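Local atomic coordinates of serpin B3 (Homo sapiens, PDB entry 4ZK3), a protein that belongs to the serpin family of protease inhibitors and probably traps target proteases through its cleavable reactive-centre loop. Residues D194-E198 and S209-R214; T9-F13 and L261-M267; F59-E64 and N80-F85. All blocks are in the same frame, centred on the assembly; numbering follows the deposited sequence.

Interaction 1 of 3, residues D194-E198 and S209-R214; sequences DTKEE and SIQMMR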
loop_
_atom_site.group_PDB
_atom_site.type_symbol
_atom_site.label_atom_id
_atom_site.label_comp_id
_atom_site.label_asym_id
_atom_site.label_seq_id
_atom_site.Cartn_x
_atom_site.Cartn_y
_atom_site.Cartn_z
ATOM N N ASP A 194 -5.237 -28.914 -10.078
ATOM C CA ASP A 194 -4.428 -29.259 -8.905
ATOM C C ASP A 194 -4.839 -28.593 -7.628
ATOM O O ASP A 194 -4.317 -28.930 -6.531
ATOM C CB ASP A 194 -2.953 -28.956 -9.162
ATOM C CG ASP A 194 -2.362 -29.801 -10.271
ATOM O OD1 ASP A 194 -2.746 -30.982 -10.334
ATOM O OD2 ASP A 194 -1.518 -29.292 -11.051
ATOM N N THR A 195 -5.791 -27.675 -7.709
ATOM C CA THR A 195 -6.246 -27.028 -6.515
ATOM C C THR A 195 -7.142 -28.009 -5.688
ATOM O O THR A 195 -7.972 -28.657 -6.264
ATOM C CB THR A 195 -6.985 -25.719 -6.901
ATOM O OG1 THR A 195 -6.049 -24.822 -7.546
ATOM C CG2 THR A 195 -7.600 -25.062 -5.702
ATOM N N LYS A 196 -6.987 -28.070 -4.347
ATOM C CA LYS A 196 -7.696 -29.022 -3.485
ATOM C C LYS A 196 -8.126 -28.341 -2.207
ATOM O O LYS A 196 -7.427 -27.447 -1.755
ATOM C CB LYS A 196 -6.737 -30.117 -3.048
ATOM C CG LYS A 196 -6.656 -31.363 -3.924
ATOM C CD LYS A 196 -5.477 -32.265 -3.501
ATOM C CE LYS A 196 -5.367 -32.556 -2.005
ATOM N NZ LYS A 196 -6.380 -33.555 -1.551
ATOM N N GLU A 197 -9.238 -28.765 -1.587
ATOM C CA GLU A 197 -9.601 -28.253 -0.258
ATOM C C GLU A 197 -8.608 -28.776 0.766
ATOM O O GLU A 197 -8.323 -29.950 0.766
ATOM C CB GLU A 197 -10.993 -28.701 0.145
ATOM C CG GLU A 197 -11.521 -27.950 1.340
ATOM C CD GLU A 197 -12.754 -28.604 1.948
ATOM O OE1 GLU A 197 -12.910 -29.850 1.883
ATOM O OE2 GLU A 197 -13.586 -27.865 2.513
ATOM N N GLU A 198 -8.070 -27.916 1.629
ATOM C CA GLU A 198 -7.194 -28.376 2.705
ATOM C C GLU A 198 -7.478 -27.539 3.879
ATOM O O GLU A 198 -8.262 -26.577 3.824
ATOM C CB GLU A 198 -5.697 -28.214 2.405
ATOM C CG GLU A 198 -5.274 -28.805 1.092
ATOM C CD GLU A 198 -3.774 -28.763 0.911
ATOM O OE1 GLU A 198 -3.061 -28.116 1.732
ATOM O OE2 GLU A 198 -3.303 -29.402 -0.043
ATOM N N SER A 209 -11.192 -24.403 6.507
ATOM C CA SER A 209 -11.034 -24.912 5.171
ATOM C C SER A 209 -10.643 -23.801 4.167
ATOM O O SER A 209 -10.930 -22.618 4.383
ATOM C CB SER A 209 -12.316 -25.542 4.711
ATOM O OG SER A 209 -12.141 -25.939 3.369
ATOM N N ILE A 210 -9.955 -24.196 3.101
ATOM C CA ILE A 210 -9.369 -23.259 2.175
ATOM C C ILE A 210 -9.103 -24.001 0.866
ATOM O O ILE A 210 -8.859 -25.210 0.841
ATOM C CB ILE A 210 -8.030 -22.650 2.741
ATOM C CG1 ILE A 210 -7.881 -21.209 2.263
ATOM C CG2 ILE A 210 -6.830 -23.561 2.374
ATOM C CD1 ILE A 210 -6.782 -20.410 2.930
ATOM N N GLN A 211 -9.117 -23.282 -0.244
ATOM C CA GLN A 211 -8.757 -23.887 -1.513
ATOM C C GLN A 211 -7.253 -23.688 -1.714
ATOM O O GLN A 211 -6.752 -22.542 -1.815
ATOM C CB GLN A 211 -9.579 -23.281 -2.641
ATOM C CG GLN A 211 -11.083 -23.538 -2.531
ATOM C CD GLN A 211 -11.408 -25.020 -2.715
ATOM O OE1 GLN A 211 -11.821 -25.693 -1.764
ATOM N NE2 GLN A 211 -11.137 -25.540 -3.892
ATOM N N MET A 212 -6.512 -24.785 -1.746
ATOM C CA MET A 212 -5.047 -24.719 -1.847
ATOM C C MET A 212 -4.539 -24.975 -3.234
ATOM O O MET A 212 -4.725 -26.049 -3.771
ATOM C CB MET A 212 -4.364 -25.713 -0.873
ATOM C CG MET A 212 -2.826 -25.527 -0.806
ATOM S SD MET A 212 -2.420 -23.955 0.022
ATOM C CE MET A 212 -2.799 -24.322 1.713
ATOM N N MET A 213 -3.837 -23.996 -3.817
ATOM C CA MET A 213 -3.282 -24.183 -5.145
ATOM C C MET A 213 -1.907 -24.815 -4.985
ATOM O O MET A 213 -1.228 -24.609 -3.973
ATOM C CB MET A 213 -3.160 -22.865 -5.921
ATOM C CG MET A 213 -4.359 -21.935 -5.829
ATOM S SD MET A 213 -4.089 -20.408 -6.760
ATOM C CE MET A 213 -2.648 -19.674 -5.962
ATOM N N ARG A 214 -1.481 -25.559 -5.971
ATOM C CA ARG A 214 -0.282 -26.393 -5.830
ATOM C C ARG A 214 0.422 -26.450 -7.163
ATOM O O ARG A 214 -0.228 -26.542 -8.188
ATOM C CB ARG A 214 -0.642 -27.796 -5.386
ATOM C CG ARG A 214 -1.455 -27.810 -4.082
ATOM C CD ARG A 214 -1.725 -29.174 -3.421
ATOM N NE ARG A 214 -2.700 -29.970 -4.131
ATOM C CZ ARG A 214 -2.414 -30.780 -5.146
ATOM N NH1 ARG A 214 -1.171 -30.865 -5.605
ATOM N NH2 ARG A 214 -3.372 -31.499 -5.729
HETATM O O HOH W 1 -0.538 -26.544 -10.665
HETATM O O HOH W 2 -3.679 -33.028 -8.041
HETATM O O HOH W 3 -3.656 -25.336 -8.076
#
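Lys196 and Met212 form an antiparallel hydrogen-bonded pair, with Met212 N bound to Lys196 O at 2.8 Å and Lys196 N returning to Met212 O at 3.1 Å. The next such pair, Glu198 with Ile210, is lopsided: Glu198 N meets Ile210 O at 2.9 Å, whereas the return bond from Ile210 N is weak. The tightly packed, buried part lies on the face of Met212 and Ile210. There the Glu198 side chain crosses that of Met212 at about a right angle, with its carboxylate carbon CD 3.6 Å from Met212 CB. The carboxylate runs nearly parallel to the Arg214 guanidinium (planes 7° apart) but displaced from its plane, and Glu198 OE2 stays 4.2 Å from Arg214 NE, beyond a salt bridge. Asp194 O sits over one face of that guanidinium, and Lys196 CD comes within 3.2 Å of Arg214 NH2. Met212 and Ile210 continue inward onto His283 and Pro285 of strand 276-294.

The face of Glu197 and Gln211 is exposed. With Glu197 CG anti to the backbone N (chi1 -167°) and the chain extended beyond it, the carboxylate arrives beside Ser209, whose OG donates to Glu197 OE2 at 2.6 Å from the anti side, 29° out of plane. Ahead of the strand, at Asp194 and Thr195, waters link Asp194 OD2 to Arg214 O, Asp194 OD1 to Arg214 NH2, and Thr195 OG1 to Arg214 N; Thr195 OG1 is also hydrogen-bonded to Glu338. This is the hairpin of strands s4C and s3C at the edge of serpin beta-sheet C, the region known as the gate.

Interaction 2 of 3, residues T9-F13 and L261-M267; sequences TKFMF and LTAEKLM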
loop_
_atom_site.group_PDB
_atom_site.type_symbol
_atom_site.label_atom_id
_atom_site.label_comp_id
_atom_site.label_asym_id
_atom_site.label_seq_id
_atom_site.Cartn_x
_atom_site.Cartn_y
_atom_site.Cartn_z
ATOM N N THR A 9 9.949 1.963 2.249
ATOM C CA THR A 9 9.943 0.691 2.968
ATOM C C THR A 9 9.992 0.861 4.486
ATOM O O THR A 9 9.330 0.124 5.226
ATOM C CB THR A 9 11.072 -0.223 2.464
ATOM O OG1 THR A 9 10.864 -0.509 1.076
ATOM C CG2 THR A 9 11.055 -1.567 3.213
ATOM N N LYS A 10 10.720 1.853 4.973
ATOM C CA LYS A 10 10.726 2.116 6.432
ATOM C C LYS A 10 9.397 2.597 6.959
ATOM O O LYS A 10 8.895 2.129 7.998
ATOM C CB LYS A 10 11.812 3.148 6.770
ATOM C CG LYS A 10 13.246 2.655 6.501
ATOM C CD LYS A 10 14.263 3.769 6.730
ATOM C CE LYS A 10 15.680 3.303 6.493
ATOM N NZ LYS A 10 16.093 2.324 7.546
ATOM N N PHE A 11 8.806 3.531 6.234
ATOM C CA PHE A 11 7.452 4.002 6.528
ATOM C C PHE A 11 6.467 2.855 6.508
ATOM O O PHE A 11 5.630 2.740 7.426
ATOM C CB PHE A 11 7.066 5.099 5.512
ATOM C CG PHE A 11 5.695 5.627 5.675
ATOM C CD1 PHE A 11 5.263 6.130 6.863
ATOM C CD2 PHE A 11 4.815 5.682 4.562
ATOM C CE1 PHE A 11 3.987 6.671 7.006
ATOM C CE2 PHE A 11 3.538 6.185 4.701
ATOM C CZ PHE A 11 3.107 6.687 5.930
ATOM N N MET A 12 6.602 1.970 5.524
ATOM C CA MET A 12 5.798 0.730 5.459
ATOM C C MET A 12 5.885 -0.101 6.764
ATOM O O MET A 12 4.855 -0.505 7.311
ATOM C CB MET A 12 6.197 -0.136 4.231
ATOM C CG MET A 12 5.457 -1.499 4.069
ATOM S SD MET A 12 6.279 -2.475 2.819
ATOM C CE MET A 12 7.467 -3.299 3.888
ATOM N N PHE A 13 7.084 -0.329 7.301
ATOM C CA PHE A 13 7.173 -1.057 8.579
ATOM C C PHE A 13 6.646 -0.261 9.774
ATOM O O PHE A 13 6.039 -0.860 10.704
ATOM C CB PHE A 13 8.576 -1.561 8.827
ATOM C CG PHE A 13 8.916 -2.754 7.999
ATOM C CD1 PHE A 13 8.280 -3.956 8.242
ATOM C CD2 PHE A 13 9.816 -2.666 6.933
ATOM C CE1 PHE A 13 8.573 -5.078 7.476
ATOM C CE2 PHE A 13 10.107 -3.771 6.153
ATOM C CZ PHE A 13 9.482 -4.986 6.420
ATOM N N LEU A 261 11.613 -8.466 11.549
ATOM C CA LEU A 261 11.636 -8.018 10.152
ATOM C C LEU A 261 11.573 -6.502 10.156
ATOM O O LEU A 261 10.500 -5.917 10.357
ATOM C CB LEU A 261 10.442 -8.599 9.400
ATOM C CG LEU A 261 10.575 -9.091 7.974
ATOM C CD1 LEU A 261 9.250 -8.783 7.259
ATOM C CD2 LEU A 261 11.760 -8.557 7.182
ATOM N N THR A 262 12.737 -5.890 9.995
ATOM C CA THR A 262 12.903 -4.448 9.760
ATOM C C THR A 262 13.156 -4.209 8.262
ATOM O O THR A 262 13.367 -5.172 7.508
ATOM C CB THR A 262 14.198 -3.991 10.461
ATOM O OG1 THR A 262 15.291 -4.693 9.842
ATOM C CG2 THR A 262 14.153 -4.304 11.929
ATOM N N ALA A 263 13.187 -2.941 7.835
ATOM C CA ALA A 263 13.423 -2.634 6.431
ATOM C C ALA A 263 14.797 -3.168 6.012
ATOM O O ALA A 263 14.967 -3.768 4.953
ATOM C CB ALA A 263 13.336 -1.126 6.189
ATOM N N GLU A 264 15.794 -2.950 6.871
ATOM C CA GLU A 264 17.166 -3.373 6.604
ATOM C C GLU A 264 17.231 -4.890 6.406
ATOM O O GLU A 264 17.748 -5.350 5.421
ATOM C CB GLU A 264 18.013 -2.892 7.795
ATOM C CG GLU A 264 19.502 -3.130 7.776
ATOM C CD GLU A 264 20.117 -2.540 9.046
ATOM O OE1 GLU A 264 19.669 -2.976 10.114
ATOM O OE2 GLU A 264 20.962 -1.605 8.989
ATOM N N LYS A 265 16.595 -5.656 7.291
ATOM C CA LYS A 265 16.545 -7.116 7.190
ATOM C C LYS A 265 15.770 -7.610 5.962
ATOM O O LYS A 265 16.212 -8.543 5.264
ATOM C CB LYS A 265 15.877 -7.729 8.439
ATOM C CG LYS A 265 16.587 -7.476 9.777
ATOM C CD LYS A 265 17.625 -8.550 10.041
ATOM C CE LYS A 265 18.895 -7.978 10.672
ATOM N NZ LYS A 265 20.016 -8.965 10.716
ATOM N N LEU A 266 14.609 -6.997 5.691
ATOM C CA LEU A 266 13.860 -7.325 4.468
ATOM C C LEU A 266 14.707 -7.197 3.223
ATOM O O LEU A 266 14.700 -8.057 2.326
ATOM C CB LEU A 266 12.666 -6.395 4.312
ATOM C CG LEU A 266 11.619 -6.775 3.237
ATOM C CD1 LEU A 266 11.091 -8.167 3.519
ATOM C CD2 LEU A 266 10.417 -5.846 3.182
ATOM N N MET A 267 15.443 -6.095 3.158
ATOM C CA MET A 267 16.255 -5.822 1.987
ATOM C C MET A 267 17.331 -6.854 1.817
ATOM O O MET A 267 17.617 -7.267 0.711
ATOM C CB MET A 267 16.821 -4.402 2.025
ATOM C CG MET A 267 15.698 -3.367 1.913
ATOM S SD MET A 267 16.231 -1.651 1.895
ATOM C CE MET A 267 14.811 -0.783 2.591
#
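Helix A of the serpin fold, the first long helix of the chain, here packs against the turn that leads into helix H, chiefly through Phe13 and Ala263. The short helical segments 9-13 and 263-267 run 10.0 Å apart with their directions at 118°, a steep crossing that confines the contact to a few side chains.

The Phe13 ring is the wedge. CG stands anti to the carbonyl carbon (chi1 -76°), which sends the ring across to the start of the other helix. The backbone of Leu261 and Thr262 covers one face of the ring, offset toward its rim in the case of Leu261 C. On the opposite face lies Met12 CE of the same helix, 3.5 Å above the ring plane. At the ring's edge Leu266 CD2 approaches Phe13 CZ to 3.5 Å, while Leu261 CD1 touches Phe13 CE1 at 3.8 Å; the aromatic group is thus enclosed from several sides.

One turn before Phe13, Thr9 and Lys10 straddle Ala263, whose CB lies 3.8 Å from both Thr9 CG2 and Lys10 CG. Beyond it, Thr9 and Met267 meet tip to tip, the methyl Met267 CE ending 3.8 Å from Thr9 CB. The turn facing Phe13 is itself fixed by Thr262, the N-cap, whose OG1 accepts a nearly straight bond from Lys265 N at 3.0 Å.

Strand 380-387 completes the buried surroundings: Ile381 touches Met12 and Leu266, and Tyr384 touches Met12 and Leu261. Apolar packing of this kind, free of polar links between the two segments, joins helix A to the G-H helical pair lying beside sheet B in the serpin fold.

Interaction 3 of 3, residues F59-E64 and N80-F85; sequences FDQVTE and NVHHQF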
loop_
_atom_site.group_PDB
_atom_site.type_symbol
_atom_site.label_atom_id
_atom_site.label_comp_id
_atom_site.label_asym_id
_atom_site.label_seq_id
_atom_site.Cartn_x
_atom_site.Cartn_y
_atom_site.Cartn_z
ATOM N N PHE A 59 11.358 10.929 4.518
ATOM C CA PHE A 59 11.826 11.761 3.405
ATOM C C PHE A 59 12.978 12.631 3.887
ATOM O O PHE A 59 13.725 13.158 3.072
ATOM C CB PHE A 59 10.712 12.673 2.870
ATOM C CG PHE A 59 9.778 12.029 1.818
ATOM C CD1 PHE A 59 9.712 10.647 1.633
ATOM C CD2 PHE A 59 8.932 12.847 1.052
ATOM C CE1 PHE A 59 8.842 10.104 0.700
ATOM C CE2 PHE A 59 8.085 12.323 0.121
ATOM C CZ PHE A 59 8.043 10.942 -0.063
ATOM N N ASP A 60 13.138 12.779 5.195
ATOM C CA ASP A 60 14.304 13.493 5.695
ATOM C C ASP A 60 15.614 12.675 5.634
ATOM O O ASP A 60 16.661 13.210 6.023
ATOM C CB ASP A 60 14.053 14.032 7.096
ATOM C CG ASP A 60 13.782 12.939 8.139
ATOM O OD1 ASP A 60 13.804 11.707 7.878
ATOM O OD2 ASP A 60 13.499 13.343 9.264
ATOM N N GLN A 61 15.550 11.423 5.139
ATOM C CA GLN A 61 16.680 10.505 5.075
ATOM C C GLN A 61 17.050 10.160 3.648
ATOM O O GLN A 61 17.829 9.224 3.429
ATOM C CB GLN A 61 16.367 9.181 5.803
ATOM C CG GLN A 61 15.884 9.344 7.250
ATOM C CD GLN A 61 15.493 8.027 7.960
ATOM O OE1 GLN A 61 15.160 7.023 7.339
ATOM N NE2 GLN A 61 15.557 8.039 9.293
ATOM N N VAL A 62 16.471 10.863 2.678
ATOM C CA VAL A 62 16.727 10.635 1.253
ATOM C C VAL A 62 17.715 11.716 0.756
ATOM O O VAL A 62 17.637 12.842 1.248
ATOM C CB VAL A 62 15.409 10.768 0.480
ATOM C CG1 VAL A 62 15.615 10.611 -1.035
ATOM C CG2 VAL A 62 14.374 9.795 1.064
ATOM N N THR A 63 18.557 11.397 -0.244
ATOM C CA THR A 63 19.818 12.138 -0.527
ATOM C C THR A 63 20.128 12.628 -1.973
ATOM O O THR A 63 20.225 11.820 -2.889
ATOM C CB THR A 63 21.030 11.260 -0.097
ATOM O OG1 THR A 63 20.857 9.920 -0.580
ATOM C CG2 THR A 63 21.181 11.222 1.429
ATOM N N GLU A 64 20.321 13.946 -2.142
ATOM C CA GLU A 64 20.947 14.572 -3.358
ATOM C C GLU A 64 20.964 16.145 -3.307
ATOM O O GLU A 64 21.980 16.849 -3.580
ATOM C CB GLU A 64 20.270 14.064 -4.651
ATOM C CG GLU A 64 20.990 12.891 -5.327
ATOM C CD GLU A 64 20.122 12.139 -6.331
ATOM O OE1 GLU A 64 19.080 12.688 -6.764
ATOM O OE2 GLU A 64 20.484 10.998 -6.695
ATOM N N ASN A 80 13.100 18.051 -4.275
ATOM C CA ASN A 80 14.145 17.137 -4.760
ATOM C C ASN A 80 13.782 15.683 -4.475
ATOM O O ASN A 80 13.929 14.825 -5.356
ATOM C CB ASN A 80 15.532 17.433 -4.165
ATOM C CG ASN A 80 16.452 16.188 -4.146
ATOM O OD1 ASN A 80 16.812 15.700 -3.053
ATOM N ND2 ASN A 80 16.805 15.645 -5.346
ATOM N N VAL A 81 13.340 15.403 -3.248
ATOM C CA VAL A 81 12.662 14.134 -2.978
ATOM C C VAL A 81 11.422 14.019 -3.879
ATOM O O VAL A 81 11.127 12.952 -4.433
ATOM C CB VAL A 81 12.189 14.005 -1.522
ATOM C CG1 VAL A 81 11.596 12.608 -1.293
ATOM C CG2 VAL A 81 13.333 14.269 -0.555
ATOM N N HIS A 82 10.708 15.135 -4.024
ATOM C CA HIS A 82 9.530 15.191 -4.881
ATOM C C HIS A 82 9.851 14.849 -6.363
ATOM O O HIS A 82 9.033 14.235 -7.048
ATOM C CB HIS A 82 8.828 16.564 -4.716
ATOM C CG HIS A 82 8.177 16.751 -3.370
ATOM N ND1 HIS A 82 8.522 17.760 -2.488
ATOM C CD2 HIS A 82 7.198 16.047 -2.758
ATOM C CE1 HIS A 82 7.767 17.678 -1.407
ATOM N NE2 HIS A 82 6.957 16.641 -1.546
ATOM N N HIS A 83 11.029 15.242 -6.843
ATOM C CA HIS A 83 11.531 14.892 -8.174
ATOM C C HIS A 83 11.744 13.394 -8.260
ATOM O O HIS A 83 11.481 12.757 -9.268
ATOM C CB HIS A 83 12.917 15.535 -8.437
ATOM C CG HIS A 83 12.889 17.010 -8.716
ATOM N ND1 HIS A 83 12.996 17.524 -9.994
ATOM C CD2 HIS A 83 12.816 18.082 -7.883
ATOM C CE1 HIS A 83 12.958 18.848 -9.937
ATOM N NE2 HIS A 83 12.848 19.211 -8.670
ATOM N N GLN A 84 12.311 12.837 -7.210
ATOM C CA GLN A 84 12.595 11.404 -7.190
ATOM C C GLN A 84 11.281 10.611 -7.168
ATOM O O GLN A 84 11.116 9.606 -7.880
ATOM C CB GLN A 84 13.531 11.057 -6.021
ATOM C CG GLN A 84 14.875 11.774 -6.150
ATOM C CD GLN A 84 15.913 11.264 -5.197
ATOM O OE1 GLN A 84 16.588 12.038 -4.524
ATOM N NE2 GLN A 84 16.032 9.948 -5.116
ATOM N N PHE A 85 10.313 11.134 -6.422
ATOM C CA PHE A 85 9.005 10.525 -6.401
ATOM C C PHE A 85 8.308 10.656 -7.761
ATOM O O PHE A 85 7.641 9.726 -8.202
ATOM C CB PHE A 85 8.146 11.101 -5.266
ATOM C CG PHE A 85 7.123 10.138 -4.781
ATOM C CD1 PHE A 85 5.903 10.093 -5.364
ATOM C CD2 PHE A 85 7.440 9.206 -3.813
ATOM C CE1 PHE A 85 4.973 9.161 -4.955
ATOM C CE2 PHE A 85 6.519 8.262 -3.384
ATOM C CZ PHE A 85 5.285 8.240 -3.950
#
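Val81 places its CG1 methyl over the face of the Phe59 ring, shifted toward its CG-CD2 side, 3.6 Å from the centroid and 15° off the ring normal, a CH-pi contact that centres this junction. With CG1 anti to the backbone N (chi1 -175°), the valine turns this methyl to the aromatic face and leaves its other branch, CG2, to meet Val62 CB at 4.2 Å. One helical turn on, Phe85 approaches the same phenylalanine: its CD2 lies 4.2 Å from Phe59 CZ, the two side chains crossing at about a right angle.

Further from the core the contact becomes polar and less snug. Val62 CG1 packs against the amide of Gln84, 3.9 Å from OE1. Glu64 extends over the same amide, but the nearest atoms, Glu64 OE1 and Gln84 OE1, are both acceptors 3.4 Å apart and form no bond. Asn80 only brushes the Glu64 chain, with ND2 3.9 Å from Glu64 CB.

What positions the inner residues lies beneath. Phe59 is buried against Thr35 and Leu42 of helix 31-42 and Asn8 of helix 4-19, while Phe85 rests on Thr35 and Ser36. Val62 leans on Ala7, and the first turn of the helix is set by backbone bonds from Gln84 N to Asn80 O and from Phe85 N to Val81 O. Residues 65-79, between the two segments, are not modelled, consistent with mobility. The contact thus gathers the two ends of the interhelical CD loop, extended in several clade B serpins.

From the N terminus, helix 4-19 supplies the first half of interaction 2, which closes only 248 residues later at the start of helix 263-269. Within that large loop the other two contacts are nested. Interaction 3 closes first, bringing the entry and exit of the loop between helices 47-57 and 81-91 together; interaction 1 follows in series as a short hairpin of strands 196-201 and 206-224 in sheet C. Interactions 2 and 3 touch, Lys10 CD lying 3.4 Å from Gln61 OE1, so helix 4-19 is common ground. Interaction 1 stands apart, its centre about 44 Å from that of interaction 3, across the centre of the chain.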